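Side-chain contact in fiber protein 2 (Human adenovirus type 41, PDB 2BZV), which forms, as a homotrimer, the receptor-binding head of the short fiber spike, which probably attaches the virion to the host receptor CXCAR: residues Lys73-Asn78 and Leu83-Glu88. Sequence-based numbering, arbitrary orientation. Where two conformers were deposited one is given.
Sequences KLPFDN and LNCALE
The ring of Pro75 meets Cys85 at close quarters: CD of Pro75 lies 3.4 Å from CB of Cys85, closer than two carbons normally pack. SG of Cys85 is turned in over its own main chain, flanked by N and C (chi1 67°), a rotation that places the sulfur beside the same proline CD and 3.8 Å from CD2 of Leu74. CD2 of Leu74 also lies 3.9 Å from CB of Leu87, where the two side chains cross obliquely. At the other end, Leu83 runs its side chain alongside the opposing main chain, CD1 of Leu83 standing 3.7 Å from the backbone N of Asp77, while CD2 comes up to CB of Asp77. A backbone hydrogen bond from Leu83 N to Pro75 O (2.9 Å) closes this end. Beyond the proline, a water bridges Lys73 O and Ala86 N. Asp77 OD1 accepts hydrogen bonds from Gln79 N and Asn81 N, in the link between the segments. Within the fiber knob domain, the loop thus folds back on strand 69-76, outermost in its sheet within this chain and paired antiparallel with strand 146-153, whose Phe150 touches Leu74; Leu74 and Leu87 also reach Leu40 and Leu38, respectively, of strand 36-45.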
loop_
_atom_site.group_PDB
_atom_site.type_symbol
_atom_site.label_atom_id
_atom_site.label_comp_id
_atom_site.label_asym_id
_atom_site.label_seq_id
_atom_site.Cartn_x
_atom_site.Cartn_y
_atom_site.Cartn_z
ATOM N N LYS A 73 21.581 3.666 -4.748
ATOM C CA LYS A 73 21.338 4.876 -3.973
ATOM C C LYS A 73 20.895 6.009 -4.884
ATOM O O LYS A 73 21.564 6.313 -5.881
ATOM C CB LYS A 73 22.596 5.277 -3.202
ATOM C CG LYS A 73 22.346 6.427 -2.258
ATOM C CD LYS A 73 23.547 6.596 -1.357
ATOM C CE LYS A 73 23.250 7.700 -0.368
ATOM N NZ LYS A 73 24.443 7.941 0.508
ATOM N N LEU A 74 19.789 6.646 -4.523
ATOM C CA LEU A 74 19.300 7.834 -5.225
ATOM C C LEU A 74 19.418 9.011 -4.258
ATOM O O LEU A 74 18.661 9.098 -3.284
ATOM C CB LEU A 74 17.848 7.672 -5.676
ATOM C CG LEU A 74 17.581 6.473 -6.601
ATOM C CD1 LEU A 74 16.123 6.464 -6.995
ATOM C CD2 LEU A 74 18.455 6.497 -7.848
ATOM N N PRO A 75 20.396 9.891 -4.487
ATOM C CA PRO A 75 20.606 11.050 -3.626
ATOM C C PRO A 75 19.911 12.296 -4.158
ATOM O O PRO A 75 19.832 12.481 -5.382
ATOM C CB PRO A 75 22.130 11.237 -3.701
ATOM C CG PRO A 75 22.468 10.846 -5.121
ATOM C CD PRO A 75 21.436 9.811 -5.533
ATOM N N PHE A 76 19.445 13.147 -3.250
ATOM C CA PHE A 76 18.757 14.389 -3.614
ATOM C C PHE A 76 19.336 15.545 -2.811
ATOM O O PHE A 76 19.801 15.358 -1.685
ATOM C CB PHE A 76 17.251 14.301 -3.316
ATOM C CG PHE A 76 16.562 13.172 -4.048
ATOM C CD1 PHE A 76 15.900 13.394 -5.249
ATOM C CD2 PHE A 76 16.581 11.891 -3.532
ATOM C CE1 PHE A 76 15.289 12.334 -5.915
ATOM C CE2 PHE A 76 15.970 10.839 -4.184
ATOM C CZ PHE A 76 15.326 11.063 -5.377
ATOM N N ASP A 77 19.271 16.740 -3.390
ATOM C CA ASP A 77 19.642 17.936 -2.637
ATOM C C ASP A 77 18.506 18.349 -1.696
ATOM O O ASP A 77 17.437 17.715 -1.661
ATOM C CB ASP A 77 20.126 19.063 -3.569
ATOM C CG ASP A 77 19.032 19.685 -4.430
ATOM O OD1 ASP A 77 17.829 19.476 -4.169
ATOM O OD2 ASP A 77 19.405 20.416 -5.377
ATOM N N ASN A 78 18.731 19.395 -0.915
ATOM C CA ASN A 78 17.770 19.833 0.093
ATOM C C ASN A 78 16.491 20.419 -0.500
ATOM O O ASN A 78 15.549 20.696 0.242
ATOM C CB ASN A 78 18.435 20.851 1.042
ATOM C CG ASN A 78 19.241 20.166 2.150
ATOM O OD1 ASN A 78 18.718 19.309 2.877
ATOM N ND2 ASN A 78 20.510 20.579 2.291
ATOM N N LEU A 83 20.433 14.167 -7.618
ATOM C CA LEU A 83 21.839 14.449 -7.870
ATOM C C LEU A 83 22.444 13.315 -8.677
ATOM O O LEU A 83 21.863 12.236 -8.805
ATOM C CB LEU A 83 22.579 14.651 -6.549
ATOM C CG LEU A 83 22.067 15.828 -5.709
ATOM C CD1 LEU A 83 22.717 15.795 -4.335
ATOM C CD2 LEU A 83 22.322 17.138 -6.446
ATOM N N ASN A 84 23.629 13.558 -9.234
ATOM C CA ASN A 84 24.273 12.573 -10.081
ATOM C C ASN A 84 24.375 11.213 -9.395
ATOM O O ASN A 84 24.851 11.119 -8.255
ATOM C CB ASN A 84 25.663 13.080 -10.470
ATOM C CG ASN A 84 26.326 12.169 -11.466
ATOM O OD1 ASN A 84 25.887 12.065 -12.609
ATOM N ND2 ASN A 84 27.382 11.491 -11.037
ATOM N N CYS A 85 23.932 10.173 -10.103
ATOM C CA CYS A 85 23.876 8.841 -9.524
ATOM C C CYS A 85 23.693 7.830 -10.643
ATOM O O CYS A 85 23.809 8.189 -11.818
ATOM C CB CYS A 85 22.756 8.759 -8.482
ATOM S SG CYS A 85 21.098 8.897 -9.181
ATOM N N ALA A 86 23.410 6.582 -10.279
ATOM C CA ALA A 86 23.319 5.506 -11.266
ATOM C C ALA A 86 22.129 5.661 -12.215
ATOM O O ALA A 86 22.129 5.041 -13.281
ATOM C CB ALA A 86 23.244 4.162 -10.579
ATOM N N LEU A 87 21.101 6.412 -11.820
ATOM C CA LEU A 87 19.919 6.617 -12.648
ATOM C C LEU A 87 20.138 7.786 -13.584
ATOM O O LEU A 87 20.514 8.868 -13.154
ATOM C CB LEU A 87 18.726 6.939 -11.736
ATOM C CG LEU A 87 17.408 7.312 -12.437
ATOM C CD1 LEU A 87 16.907 6.219 -13.379
ATOM C CD2 LEU A 87 16.354 7.651 -11.389
ATOM N N GLU A 88 19.828 7.584 -14.862
ATOM C CA GLU A 88 19.866 8.662 -15.856
ATOM C C GLU A 88 18.855 9.748 -15.454
ATOM O O GLU A 88 17.644 9.509 -15.501
ATOM C CB GLU A 88 19.553 8.057 -17.245
ATOM C CG GLU A 88 19.341 9.009 -18.439
ATOM C CD GLU A 88 19.139 8.278 -19.784
ATOM O OE1 GLU A 88 21.934 9.284 -18.359
ATOM O OE2 GLU A 88 23.012 7.385 -18.039
HETATM O O HOH W 1 23.622 5.678 -7.498
#